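Local coordinates for protein methylenetetrahydrofolate--tRNA-(uracil-5-)-methyltransferase TrmFO (Thermus thermophilus, PDB 3G5S) that probably catalyses the folate- and FAD-dependent methylation of uridine 54 in tRNA to 5-methyluridine, using methylenetetrahydrofolate as carbon donor and NADH or NADPH as reductant, at residues A[263-266]-A[272-275]; A[166-171]-A[297-302]; A[36-41]-A[134-139]; A[31-36]-A[41-46]. All coordinates share one frame; numbering follows the deposited sequence.

Interaction 1 of 4, residues A[263-266]-A[272-275]; sequences RQED and WSLV. With GSH (glutathione), chain C; EDO (1,2-ethanediol), chain G.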
# COMPACT_ATOMS: atom_id res chain seq x y z
N ARG A 263 2.68 14.88 10.27
CA ARG A 263 3.04 13.92 11.30
C ARG A 263 3.90 12.81 10.73
O ARG A 263 3.79 12.44 9.56
CB ARG A 263 1.80 13.33 11.97
CG ARG A 263 1.10 12.27 11.18
CD ARG A 263 0.07 11.54 12.03
NE ARG A 263 -0.15 10.22 11.47
CZ ARG A 263 -0.94 9.28 11.98
NH1 ARG A 263 -1.64 9.50 13.09
NH2 ARG A 263 -1.03 8.12 11.36
N GLN A 264 4.77 12.27 11.58
CA GLN A 264 5.67 11.20 11.18
C GLN A 264 4.91 9.88 11.02
O GLN A 264 4.16 9.48 11.92
CB GLN A 264 6.78 11.07 12.21
CG GLN A 264 7.80 10.01 11.86
CD GLN A 264 8.95 9.95 12.85
OE1 GLN A 264 9.60 8.91 12.98
NE2 GLN A 264 9.19 11.05 13.55
N GLU A 265 5.10 9.21 9.89
CA GLU A 265 4.42 7.94 9.63
C GLU A 265 5.33 6.73 9.79
O GLU A 265 4.91 5.69 10.30
CB GLU A 265 3.81 7.91 8.23
CG GLU A 265 2.71 8.93 8.01
CD GLU A 265 1.52 8.76 8.96
OE1 GLU A 265 1.37 7.70 9.60
OE2 GLU A 265 0.73 9.72 9.05
N ASP A 266 6.57 6.84 9.33
CA ASP A 266 7.51 5.72 9.38
C ASP A 266 8.42 5.80 10.59
O ASP A 266 8.65 6.87 11.15
CB ASP A 266 8.34 5.64 8.09
CG ASP A 266 9.21 6.85 7.87
OD1 ASP A 266 8.80 7.96 8.28
OD2 ASP A 266 10.29 6.71 7.26
N TRP A 272 6.29 11.86 6.09
CA TRP A 272 5.41 12.68 6.91
C TRP A 272 4.12 12.99 6.17
O TRP A 272 4.15 13.45 5.02
CB TRP A 272 6.12 13.98 7.32
CG TRP A 272 7.23 13.74 8.31
CD1 TRP A 272 8.35 12.98 8.13
CD2 TRP A 272 7.30 14.24 9.65
NE1 TRP A 272 9.11 12.97 9.27
CE2 TRP A 272 8.49 13.74 10.22
CE3 TRP A 272 6.47 15.06 10.43
CZ2 TRP A 272 8.87 14.04 11.53
CZ3 TRP A 272 6.85 15.35 11.72
CH2 TRP A 272 8.04 14.85 12.26
N SER A 273 2.99 12.72 6.81
CA SER A 273 1.70 12.96 6.17
C SER A 273 1.13 14.32 6.56
O SER A 273 1.41 14.83 7.63
CB SER A 273 0.69 11.87 6.52
OG SER A 273 0.30 11.96 7.87
N LEU A 274 0.32 14.88 5.67
CA LEU A 274 -0.44 16.08 5.97
C LEU A 274 -1.67 15.70 6.78
O LEU A 274 -2.55 14.99 6.29
CB LEU A 274 -0.86 16.79 4.69
CG LEU A 274 0.19 17.65 4.00
CD1 LEU A 274 1.35 16.82 3.48
CD2 LEU A 274 -0.45 18.43 2.86
N VAL A 275 -1.74 16.19 8.01
CA VAL A 275 -2.78 15.75 8.94
C VAL A 275 -4.14 16.32 8.56
O VAL A 275 -4.30 17.53 8.41
CB VAL A 275 -2.42 16.17 10.39
CG1 VAL A 275 -3.54 15.79 11.35
CG2 VAL A 275 -1.10 15.53 10.81
N1 GSH C . -9.17 4.60 7.26
CA1 GSH C . -9.00 4.33 8.67
C1 GSH C . -10.32 4.18 9.42
O11 GSH C . -11.50 4.17 8.68
O12 GSH C . -10.32 3.78 10.53
CB1 GSH C . -8.04 5.28 9.37
CG1 GSH C . -8.60 6.62 9.86
CD1 GSH C . -8.99 7.66 8.81
OE1 GSH C . -9.07 7.40 7.65
N2 GSH C . -9.23 8.99 9.28
CA2 GSH C . -9.50 10.05 8.36
C2 GSH C . -8.31 11.00 8.21
O2 GSH C . -8.15 11.88 8.99
CB2 GSH C . -10.75 10.76 8.85
SG2 GSH C . -11.46 12.01 7.74
N3 GSH C . -7.70 11.08 6.90
CA3 GSH C . -6.69 12.08 6.64
C3 GSH C . -5.33 11.78 7.26
O31 GSH C . -4.61 12.63 7.67
O32 GSH C . -5.10 10.45 7.57
C1 EDO G . 6.04 5.97 13.59
O1 EDO G . 6.22 4.67 13.02
C2 EDO G . 4.91 5.97 14.61
O2 EDO G . 4.94 4.75 15.35
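Arg263 and Ser273 form an antiparallel hydrogen-bonded pair near the turn of the hairpin made by strands 258-264 and 271-274. Each backbone N-H is spent on the other's carbonyl, Arg263 N on Ser273 O and Ser273 N on Arg263 O, both at 2.9 Å. On the sheet face of these two side chains, Ser273 OG donates to Glu265 OE2 at 2.6 Å, using the anti lone pair of that oxygen. The same oxygen takes Arg263 NE at 2.6 Å, from 36° above the carboxylate plane, while Arg263 NH2 reaches the syn lone pair of Glu265 OE1 at 3.0 Å. The guanidinium therefore holds the carboxylate side-on, helped by a bend of the glutamate chain at chi2 (-59°); its NH2 also donates to Glu388 O. Gln264 and Trp272, a non-hydrogen-bonded pair, occupy the other face, where Gln264 CB sits 3.8 Å from the centroid of the indole six-membered ring in a CH-pi contact. Trp272 NE1 donates to Gly269 O. With two donors converging on Glu265 OE2, the buried carboxylate is probably kept ionised, facing Arg263, with a bound magnesium ion also about 4 Å from the glutamate side chain.

Interaction 2 of 4, residues A[166-171]-A[297-302]; sequences YESIDL and ENAEIV. With EDO (1,2-ethanediol), chain H.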
# COMPACT_ATOMS: atom_id res chain seq x y z
N TYR A 166 10.60 13.73 4.12
CA TYR A 166 11.04 14.71 5.11
C TYR A 166 12.13 15.64 4.59
O TYR A 166 12.08 16.86 4.80
CB TYR A 166 11.51 14.01 6.38
CG TYR A 166 11.92 14.96 7.48
CD1 TYR A 166 10.97 15.54 8.31
CD2 TYR A 166 13.26 15.28 7.68
CE1 TYR A 166 11.34 16.41 9.32
CE2 TYR A 166 13.64 16.14 8.69
CZ TYR A 166 12.68 16.71 9.50
OH TYR A 166 13.05 17.57 10.51
N GLU A 167 13.12 15.08 3.90
CA GLU A 167 14.25 15.86 3.44
C GLU A 167 13.86 16.92 2.41
O GLU A 167 14.62 17.84 2.13
CB GLU A 167 15.34 14.94 2.86
CG GLU A 167 15.06 14.44 1.46
CD GLU A 167 16.25 13.75 0.83
OE1 GLU A 167 17.04 13.14 1.58
OE2 GLU A 167 16.40 13.81 -0.41
N SER A 168 12.65 16.80 1.85
CA SER A 168 12.19 17.75 0.84
C SER A 168 11.45 18.94 1.46
O SER A 168 11.06 19.86 0.74
CB SER A 168 11.31 17.06 -0.20
OG SER A 168 10.02 16.76 0.30
N ILE A 169 11.27 18.93 2.77
CA ILE A 169 10.63 20.03 3.48
C ILE A 169 11.64 21.14 3.79
O ILE A 169 12.75 20.87 4.23
CB ILE A 169 10.00 19.54 4.80
CG1 ILE A 169 9.00 18.41 4.54
CG2 ILE A 169 9.34 20.70 5.53
CD1 ILE A 169 8.52 17.72 5.81
N ASP A 170 11.23 22.38 3.55
CA ASP A 170 12.02 23.54 3.94
C ASP A 170 11.70 23.88 5.38
O ASP A 170 10.69 24.54 5.66
CB ASP A 170 11.73 24.71 3.01
CG ASP A 170 12.41 26.00 3.43
OD1 ASP A 170 13.22 25.99 4.38
OD2 ASP A 170 12.14 27.04 2.79
N LEU A 171 12.54 23.42 6.29
CA LEU A 171 12.27 23.54 7.72
C LEU A 171 12.29 24.98 8.23
O LEU A 171 11.81 25.26 9.32
CB LEU A 171 13.22 22.66 8.53
CG LEU A 171 13.13 21.16 8.24
CD1 LEU A 171 14.27 20.41 8.91
CD2 LEU A 171 11.78 20.60 8.67
N GLU A 297 7.08 23.95 -0.78
CA GLU A 297 7.18 24.44 -2.15
C GLU A 297 7.91 23.48 -3.09
O GLU A 297 7.64 23.45 -4.29
CB GLU A 297 7.84 25.82 -2.18
CG GLU A 297 6.97 26.93 -1.60
CD GLU A 297 7.19 27.17 -0.11
OE1 GLU A 297 7.85 26.34 0.56
OE2 GLU A 297 6.70 28.20 0.40
N ASN A 298 8.86 22.72 -2.54
CA ASN A 298 9.59 21.74 -3.32
C ASN A 298 9.45 20.33 -2.75
O ASN A 298 10.32 19.49 -2.92
CB ASN A 298 11.06 22.14 -3.43
CG ASN A 298 11.23 23.44 -4.19
OD1 ASN A 298 11.10 23.46 -5.41
ND2 ASN A 298 11.51 24.52 -3.47
N ALA A 299 8.34 20.10 -2.07
CA ALA A 299 8.10 18.80 -1.45
C ALA A 299 8.02 17.69 -2.49
O ALA A 299 7.47 17.88 -3.58
CB ALA A 299 6.83 18.84 -0.63
N GLU A 300 8.59 16.54 -2.13
CA GLU A 300 8.48 15.32 -2.93
C GLU A 300 7.38 14.47 -2.32
O GLU A 300 7.50 13.99 -1.19
CB GLU A 300 9.81 14.55 -2.94
CG GLU A 300 9.75 13.24 -3.71
CD GLU A 300 11.06 12.46 -3.72
OE1 GLU A 300 12.14 13.08 -3.59
OE2 GLU A 300 11.01 11.22 -3.86
N ILE A 301 6.30 14.30 -3.06
CA ILE A 301 5.18 13.50 -2.58
C ILE A 301 5.45 12.05 -2.91
O ILE A 301 5.59 11.70 -4.08
CB ILE A 301 3.85 13.95 -3.22
CG1 ILE A 301 3.53 15.39 -2.80
CG2 ILE A 301 2.73 13.00 -2.83
CD1 ILE A 301 2.93 16.22 -3.90
N VAL A 302 5.53 11.21 -1.88
CA VAL A 302 5.82 9.80 -2.08
C VAL A 302 4.57 8.92 -2.05
O VAL A 302 4.61 7.80 -2.54
CB VAL A 302 6.88 9.28 -1.08
CG1 VAL A 302 8.22 9.96 -1.32
CG2 VAL A 302 6.42 9.47 0.35
C1 EDO H . 15.13 10.62 -4.09
O1 EDO H . 14.63 11.70 -3.31
C2 EDO H . 14.23 9.41 -3.92
O2 EDO H . 12.96 9.67 -4.54
O HOH W 1 9.86 22.26 0.18
O HOH W 2 10.63 26.68 0.49
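Ser168 OG accepts the backbone N-H of Glu300 at 2.8 Å, in a nearly straight bond (170°) that joins the short 3-10 turn 166-168 to the chain leading into strand 301-303. Its chi1 of 75° sets the hydroxyl between the backbone N and the carbonyl carbon, and from there OG faces both Glu300 N and Leu165 O, with which it is also hydrogen-bonded. Glu300 leaves the contact with CG anti to the backbone N (chi1 178°) and the chain extended to its carboxylate, where a 1,2-ethanediol, probably from the crystallisation liquor, donates to OE1 and OE2. Two waters link the segments further along. One donates to Ser168 O and accepts from Asn298 N, and the other donates to both Asp170 OD2 and Glu297 OE1, these two oxygens being 4.9 Å apart. Backbone bonding of Glu300 with Leu165 and of Val302 with Ile163 continues beside the serine, so the arrangement belongs to the edge of a six-stranded antiparallel sheet, where strand 163-165 pairs with the outermost strand 301-303.

Interaction 3 of 4, residues A[36-41]-A[134-139]; sequences RMTPAH and GPLTSE. With FAD (flavin-adenine dinucleotide), chain B.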
# COMPACT_ATOMS: atom_id res chain seq x y z
N ARG A 36 -20.50 -15.65 -6.44
CA ARG A 36 -20.62 -14.45 -5.63
C ARG A 36 -19.56 -13.47 -6.13
O ARG A 36 -18.37 -13.71 -5.98
CB ARG A 36 -20.44 -14.75 -4.14
CG ARG A 36 -20.94 -13.63 -3.23
CD ARG A 36 -20.94 -14.03 -1.75
NE ARG A 36 -21.83 -15.15 -1.45
CZ ARG A 36 -23.14 -15.03 -1.23
NH1 ARG A 36 -23.72 -13.84 -1.29
NH2 ARG A 36 -23.86 -16.11 -0.96
N MSE A 37 -20.00 -12.38 -6.75
CA MSE A 37 -19.08 -11.37 -7.27
C MSE A 37 -18.92 -10.24 -6.27
O MSE A 37 -19.81 -9.97 -5.47
CB MSE A 37 -19.60 -10.80 -8.59
CG MSE A 37 -19.59 -11.76 -9.76
SE MSE A 37 -17.82 -12.15 -10.49
CE MSE A 37 -18.41 -13.15 -12.05
N THR A 38 -17.76 -9.59 -6.32
CA THR A 38 -17.58 -8.32 -5.64
C THR A 38 -18.19 -7.26 -6.56
O THR A 38 -18.46 -7.54 -7.72
CB THR A 38 -16.10 -7.98 -5.47
OG1 THR A 38 -15.58 -7.54 -6.73
CG2 THR A 38 -15.31 -9.19 -4.99
N PRO A 39 -18.39 -6.04 -6.05
CA PRO A 39 -18.89 -4.97 -6.91
C PRO A 39 -17.96 -4.59 -8.08
O PRO A 39 -18.41 -3.92 -9.00
CB PRO A 39 -19.05 -3.79 -5.95
CG PRO A 39 -19.27 -4.43 -4.61
CD PRO A 39 -18.42 -5.67 -4.62
N ALA A 40 -16.69 -5.02 -8.05
CA ALA A 40 -15.73 -4.60 -9.07
C ALA A 40 -15.36 -5.69 -10.09
O ALA A 40 -14.83 -5.39 -11.16
CB ALA A 40 -14.47 -4.05 -8.41
N HIS A 41 -15.62 -6.94 -9.75
CA HIS A 41 -15.22 -8.07 -10.59
C HIS A 41 -16.31 -8.48 -11.56
O HIS A 41 -17.49 -8.26 -11.31
CB HIS A 41 -14.89 -9.28 -9.72
CG HIS A 41 -13.56 -9.20 -9.05
ND1 HIS A 41 -13.35 -8.51 -7.87
CD2 HIS A 41 -12.37 -9.75 -9.38
CE1 HIS A 41 -12.09 -8.64 -7.51
NE2 HIS A 41 -11.47 -9.39 -8.41
N GLY A 134 -8.81 -9.01 -0.33
CA GLY A 134 -8.83 -7.78 -1.10
C GLY A 134 -9.65 -6.64 -0.56
O GLY A 134 -10.23 -6.70 0.52
N PRO A 135 -9.73 -5.56 -1.35
CA PRO A 135 -10.46 -4.36 -0.91
C PRO A 135 -11.95 -4.62 -0.72
O PRO A 135 -12.59 -3.88 0.02
CB PRO A 135 -10.24 -3.39 -2.07
CG PRO A 135 -9.92 -4.23 -3.24
CD PRO A 135 -9.19 -5.43 -2.71
N LEU A 136 -12.48 -5.64 -1.38
CA LEU A 136 -13.90 -5.96 -1.29
C LEU A 136 -14.09 -7.33 -0.62
O LEU A 136 -14.95 -8.13 -0.99
CB LEU A 136 -14.55 -5.90 -2.68
CG LEU A 136 -14.41 -4.52 -3.34
CD1 LEU A 136 -14.85 -4.54 -4.80
CD2 LEU A 136 -15.17 -3.46 -2.55
N THR A 137 -13.24 -7.58 0.37
CA THR A 137 -13.39 -8.71 1.28
C THR A 137 -14.86 -8.87 1.66
O THR A 137 -15.53 -7.90 2.00
CB THR A 137 -12.55 -8.47 2.56
OG1 THR A 137 -11.15 -8.60 2.26
CG2 THR A 137 -12.90 -9.47 3.63
N SER A 138 -15.37 -10.10 1.61
CA SER A 138 -16.79 -10.31 1.89
C SER A 138 -17.13 -9.86 3.31
O SER A 138 -16.30 -9.93 4.23
CB SER A 138 -17.20 -11.76 1.68
OG SER A 138 -16.85 -12.55 2.79
N GLU A 139 -18.36 -9.41 3.48
CA GLU A 139 -18.82 -8.91 4.76
C GLU A 139 -18.64 -9.94 5.87
O GLU A 139 -18.20 -9.60 6.97
CB GLU A 139 -20.29 -8.49 4.65
CG GLU A 139 -20.91 -8.02 5.95
CD GLU A 139 -22.35 -7.60 5.77
OE1 GLU A 139 -22.65 -6.92 4.76
OE2 GLU A 139 -23.19 -7.94 6.63
PA FAD B . -8.31 -8.91 -5.16
O1A FAD B . -9.58 -8.11 -5.13
O2A FAD B . -7.52 -8.93 -6.43
O5B FAD B . -8.59 -10.43 -4.75
C5B FAD B . -9.40 -10.76 -3.64
C4B FAD B . -10.16 -12.02 -4.00
O4B FAD B . -10.82 -12.52 -2.85
C3B FAD B . -11.24 -11.76 -5.04
O3B FAD B . -11.13 -12.65 -6.13
C2B FAD B . -12.55 -11.95 -4.28
O2B FAD B . -13.62 -12.46 -5.05
C1B FAD B . -12.14 -12.94 -3.21
N9A FAD B . -12.90 -12.95 -1.95
C8A FAD B . -13.26 -11.88 -1.17
N7A FAD B . -13.85 -12.35 -0.05
C5A FAD B . -13.86 -13.70 -0.11
C6A FAD B . -14.33 -14.69 0.74
N6A FAD B . -14.76 -14.42 1.99
N1A FAD B . -14.17 -16.00 0.38
C2A FAD B . -13.59 -16.35 -0.81
N3A FAD B . -13.11 -15.38 -1.67
C4A FAD B . -13.27 -14.09 -1.30
N1 FAD B . -4.75 -1.28 -8.18
C2 FAD B . -3.84 -0.80 -9.08
O2 FAD B . -2.64 -1.04 -8.93
N3 FAD B . -4.26 -0.05 -10.15
C4 FAD B . -5.60 0.25 -10.36
O4 FAD B . -5.95 0.92 -11.33
C4X FAD B . -6.53 -0.25 -9.44
N5 FAD B . -7.87 0.01 -9.59
C5X FAD B . -8.77 -0.50 -8.68
C6 FAD B . -10.13 -0.23 -8.84
C7 FAD B . -11.06 -0.72 -7.93
C7M FAD B . -12.52 -0.43 -8.12
C8 FAD B . -10.62 -1.48 -6.86
C8M FAD B . -11.62 -2.02 -5.87
C9 FAD B . -9.26 -1.75 -6.69
C9A FAD B . -8.33 -1.26 -7.59
N10 FAD B . -6.97 -1.51 -7.42
C10 FAD B . -6.09 -1.01 -8.36
C1' FAD B . -6.44 -1.72 -6.02
C2' FAD B . -5.74 -3.08 -5.81
O2' FAD B . -4.38 -3.05 -6.22
C3' FAD B . -6.50 -4.22 -6.48
O3' FAD B . -7.75 -4.32 -5.83
C4' FAD B . -5.77 -5.57 -6.38
O4' FAD B . -6.45 -6.48 -7.21
C5' FAD B . -5.69 -6.07 -4.94
O5' FAD B . -5.27 -7.42 -4.94
P FAD B . -5.81 -8.41 -3.80
O1P FAD B . -5.52 -7.86 -2.44
O2P FAD B . -5.28 -9.76 -4.12
O3P FAD B . -7.41 -8.35 -3.96
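Leu136 CD1 is the methyl on which the contact turns, meeting Thr38 OG1 at 3.6 Å and both Pro39 CD and Ala40 CB at 3.7 Å. The leucine side chain crosses that of Thr38 at about a right angle, its CB near Thr38 CB, and no hydrogen bond passes between the two segments. Behind this packing, Thr38 OG1 organises its own loop. With chi1 at 76° OG1 sits between the backbone N and the carbonyl carbon, where it accepts from Ala40 N in an ST turn and from His41 N in an ST motif, each at 3.1 Å. It is also hydrogen-bonded to His41 ND1 at 2.7 Å, in the plane of the imidazole, which fixes the rotation of that ring and places its CE1 edge 3.5 Å from FAD O1A. On the other side, Leu136 is presented by a type I turn from Gly134 to Thr137, in which Gly134 O accepts from both the backbone N and the hydroxyl of Thr137. Ser138 follows as the N-cap of helix 139-149, and its backbone N donates to adenine N7A of FAD at 3.2 Å. Thr38 CG2, meanwhile, borders the adenosine ribose. Between the loops themselves the contact is van der Waals packing, while polar bonds inside each loop set its shape beside the cofactor they both touch.

Interaction 4 of 4, residues A[31-36]-A[41-46]; sequences EMRPKR and HGTDRF. With FAD (flavin-adenine dinucleotide), chain B.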
# COMPACT_ATOMS: atom_id res chain seq x y z
N GLU A 31 -12.16 -19.34 -3.69
CA GLU A 31 -12.58 -18.18 -4.44
C GLU A 31 -14.09 -18.20 -4.58
O GLU A 31 -14.66 -19.17 -5.07
CB GLU A 31 -11.91 -18.14 -5.81
CG GLU A 31 -12.37 -17.00 -6.70
CD GLU A 31 -12.29 -15.65 -6.00
OE1 GLU A 31 -13.35 -15.00 -5.86
OE2 GLU A 31 -11.18 -15.26 -5.58
N MSE A 32 -14.74 -17.13 -4.15
CA MSE A 32 -16.19 -17.09 -4.21
C MSE A 32 -16.75 -16.76 -5.60
O MSE A 32 -17.89 -17.10 -5.91
CB MSE A 32 -16.74 -16.12 -3.17
CG MSE A 32 -16.43 -14.67 -3.45
SE MSE A 32 -17.04 -13.57 -1.98
CE MSE A 32 -16.68 -11.83 -2.79
N ARG A 33 -15.95 -16.11 -6.43
CA ARG A 33 -16.37 -15.84 -7.80
C ARG A 33 -16.39 -17.14 -8.58
O ARG A 33 -15.59 -18.04 -8.31
CB ARG A 33 -15.42 -14.84 -8.46
CG ARG A 33 -15.43 -13.47 -7.82
CD ARG A 33 -14.49 -12.52 -8.54
NE ARG A 33 -13.07 -12.79 -8.30
CZ ARG A 33 -12.23 -13.28 -9.21
NH1 ARG A 33 -12.65 -13.60 -10.42
NH2 ARG A 33 -10.95 -13.46 -8.90
N PRO A 34 -17.27 -17.25 -9.59
CA PRO A 34 -18.18 -16.21 -10.08
C PRO A 34 -19.56 -16.19 -9.43
O PRO A 34 -20.31 -15.24 -9.67
CB PRO A 34 -18.34 -16.58 -11.56
CG PRO A 34 -18.23 -18.07 -11.57
CD PRO A 34 -17.28 -18.44 -10.45
N LYS A 35 -19.91 -17.20 -8.63
CA LYS A 35 -21.28 -17.25 -8.10
C LYS A 35 -21.55 -16.15 -7.07
O LYS A 35 -22.70 -15.76 -6.87
CB LYS A 35 -21.63 -18.64 -7.54
CG LYS A 35 -21.69 -19.75 -8.58
CD LYS A 35 -22.67 -19.43 -9.71
CE LYS A 35 -24.10 -19.31 -9.22
NZ LYS A 35 -25.06 -19.20 -10.37
N ARG A 36 -20.50 -15.65 -6.44
CA ARG A 36 -20.62 -14.45 -5.63
C ARG A 36 -19.56 -13.47 -6.13
O ARG A 36 -18.37 -13.71 -5.98
CB ARG A 36 -20.44 -14.75 -4.14
CG ARG A 36 -20.94 -13.63 -3.23
CD ARG A 36 -20.94 -14.03 -1.75
NE ARG A 36 -21.83 -15.15 -1.45
CZ ARG A 36 -23.14 -15.03 -1.23
NH1 ARG A 36 -23.72 -13.84 -1.29
NH2 ARG A 36 -23.86 -16.11 -0.96
N HIS A 41 -15.62 -6.94 -9.75
CA HIS A 41 -15.22 -8.07 -10.59
C HIS A 41 -16.31 -8.48 -11.56
O HIS A 41 -17.49 -8.26 -11.31
CB HIS A 41 -14.89 -9.28 -9.72
CG HIS A 41 -13.56 -9.20 -9.05
ND1 HIS A 41 -13.35 -8.51 -7.87
CD2 HIS A 41 -12.37 -9.75 -9.38
CE1 HIS A 41 -12.09 -8.64 -7.51
NE2 HIS A 41 -11.47 -9.39 -8.41
N GLY A 42 -15.91 -9.11 -12.67
CA GLY A 42 -16.87 -9.59 -13.65
C GLY A 42 -16.59 -10.98 -14.20
O GLY A 42 -17.33 -11.46 -15.05
N THR A 43 -15.52 -11.62 -13.74
CA THR A 43 -15.14 -12.92 -14.28
C THR A 43 -14.92 -13.99 -13.21
O THR A 43 -15.00 -13.72 -12.01
CB THR A 43 -13.85 -12.84 -15.13
OG1 THR A 43 -12.70 -12.86 -14.28
CG2 THR A 43 -13.84 -11.57 -15.98
N ASP A 44 -14.64 -15.21 -13.67
CA ASP A 44 -14.31 -16.33 -12.79
C ASP A 44 -12.80 -16.54 -12.68
O ASP A 44 -12.35 -17.50 -12.06
CB ASP A 44 -14.99 -17.61 -13.28
CG ASP A 44 -14.51 -18.06 -14.65
OD1 ASP A 44 -13.59 -17.42 -15.21
OD2 ASP A 44 -15.05 -19.05 -15.17
N ARG A 45 -12.02 -15.64 -13.28
CA ARG A 45 -10.58 -15.83 -13.41
C ARG A 45 -9.81 -15.46 -12.16
O ARG A 45 -10.17 -14.52 -11.44
CB ARG A 45 -10.05 -14.97 -14.56
CG ARG A 45 -10.58 -15.35 -15.93
CD ARG A 45 -9.77 -16.48 -16.52
NE ARG A 45 -10.14 -16.73 -17.92
CZ ARG A 45 -9.67 -16.04 -18.95
NH1 ARG A 45 -10.07 -16.35 -20.18
NH2 ARG A 45 -8.81 -15.05 -18.76
N PHE A 46 -8.74 -16.20 -11.90
CA PHE A 46 -7.81 -15.82 -10.84
C PHE A 46 -7.03 -14.59 -11.28
O PHE A 46 -6.67 -14.45 -12.45
CB PHE A 46 -6.84 -16.95 -10.52
CG PHE A 46 -7.51 -18.26 -10.17
CD1 PHE A 46 -8.81 -18.30 -9.68
CD2 PHE A 46 -6.82 -19.45 -10.31
CE1 PHE A 46 -9.42 -19.51 -9.35
CE2 PHE A 46 -7.42 -20.66 -9.98
CZ PHE A 46 -8.71 -20.68 -9.51
PA FAD B . -8.31 -8.91 -5.16
O1A FAD B . -9.58 -8.11 -5.13
O2A FAD B . -7.52 -8.93 -6.43
O5B FAD B . -8.59 -10.43 -4.75
C5B FAD B . -9.40 -10.76 -3.64
C4B FAD B . -10.16 -12.02 -4.00
O4B FAD B . -10.82 -12.52 -2.85
C3B FAD B . -11.24 -11.76 -5.04
O3B FAD B . -11.13 -12.65 -6.13
C2B FAD B . -12.55 -11.95 -4.28
O2B FAD B . -13.62 -12.46 -5.05
C1B FAD B . -12.14 -12.94 -3.21
N9A FAD B . -12.90 -12.95 -1.95
C8A FAD B . -13.26 -11.88 -1.17
N7A FAD B . -13.85 -12.35 -0.05
C5A FAD B . -13.86 -13.70 -0.11
C6A FAD B . -14.33 -14.69 0.74
N6A FAD B . -14.76 -14.42 1.99
N1A FAD B . -14.17 -16.00 0.38
C2A FAD B . -13.59 -16.35 -0.81
N3A FAD B . -13.11 -15.38 -1.67
C4A FAD B . -13.27 -14.09 -1.30
N1 FAD B . -4.75 -1.28 -8.18
C2 FAD B . -3.84 -0.80 -9.08
O2 FAD B . -2.64 -1.04 -8.93
N3 FAD B . -4.26 -0.05 -10.15
C4 FAD B . -5.60 0.25 -10.36
O4 FAD B . -5.95 0.92 -11.33
C4X FAD B . -6.53 -0.25 -9.44
N5 FAD B . -7.87 0.01 -9.59
C5X FAD B . -8.77 -0.50 -8.68
C6 FAD B . -10.13 -0.23 -8.84
C7 FAD B . -11.06 -0.72 -7.93
C7M FAD B . -12.52 -0.43 -8.12
C8 FAD B . -10.62 -1.48 -6.86
C8M FAD B . -11.62 -2.02 -5.87
C9 FAD B . -9.26 -1.75 -6.69
C9A FAD B . -8.33 -1.26 -7.59
N10 FAD B . -6.97 -1.51 -7.42
C10 FAD B . -6.09 -1.01 -8.36
C1' FAD B . -6.44 -1.72 -6.02
C2' FAD B . -5.74 -3.08 -5.81
O2' FAD B . -4.38 -3.05 -6.22
C3' FAD B . -6.50 -4.22 -6.48
O3' FAD B . -7.75 -4.32 -5.83
C4' FAD B . -5.77 -5.57 -6.38
O4' FAD B . -6.45 -6.48 -7.21
C5' FAD B . -5.69 -6.07 -4.94
O5' FAD B . -5.27 -7.42 -4.94
P FAD B . -5.81 -8.41 -3.80
O1P FAD B . -5.52 -7.86 -2.44
O2P FAD B . -5.28 -9.76 -4.12
O3P FAD B . -7.41 -8.35 -3.96
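Pro34 and Asp44 mark the closest approach of two irregular segments, CA to CA 4.7 Å. A cis peptide precedes Pro34, whose ring lies side by side with Asp44 CB, while an ST turn at Thr43, with Arg45 N donating to Thr43 OG1, shapes the facing chain. Arg33 NH1 donates to Thr43 O from well above the carbonyl plane and also to Arg45 O, both at 2.8 Å; NH2 joins it on Arg45 O at 2.9 Å, so this carbonyl is gripped end-on by two nitrogens from the same face. The bend at chi3 (-72°) turns the guanidinium so that its remaining edge meets the FAD ribose, NE and NH2 each donating to O3B at 2.9 Å. His41 lies over one face, CD2 3.3 Å from Arg33 NE, with the two planes 14° apart. Glu31 accepts both ribose hydroxyls, OE1 from FAD O2B and OE2 from O3B at 2.7 Å each, an acidic residue just past the second strand as in many Rossmann-type dinucleotide folds. The O3B hydroxyl thus donates to an acidic group and accepts from a basic one, which probably strengthens the hold on the ribose.

How the interactions relate
The four contacts fall into two pairs on opposite sides of the chain's centre. Interactions 3 and 4 have centres about 9 Å apart, share Arg36 and His41, and both touch FAD. They pack together through the selenomethionines: Met37 CE lies 3.5 Å from Thr43 O, and Met32 CE lies 3.7 Å from Thr38 CG2. Interactions 1 and 2 sit on one antiparallel sheet, centres about 12 Å apart, meeting where Trp272 NE1 comes within 3.3 Å of Tyr166 CD1. Interaction 1 also contributes Leu274 and Val275 to the glutathione pocket, whereas interaction 2 is remote from both ligands. Nearest atoms of interactions 1 and 3 remain about 20 Å apart.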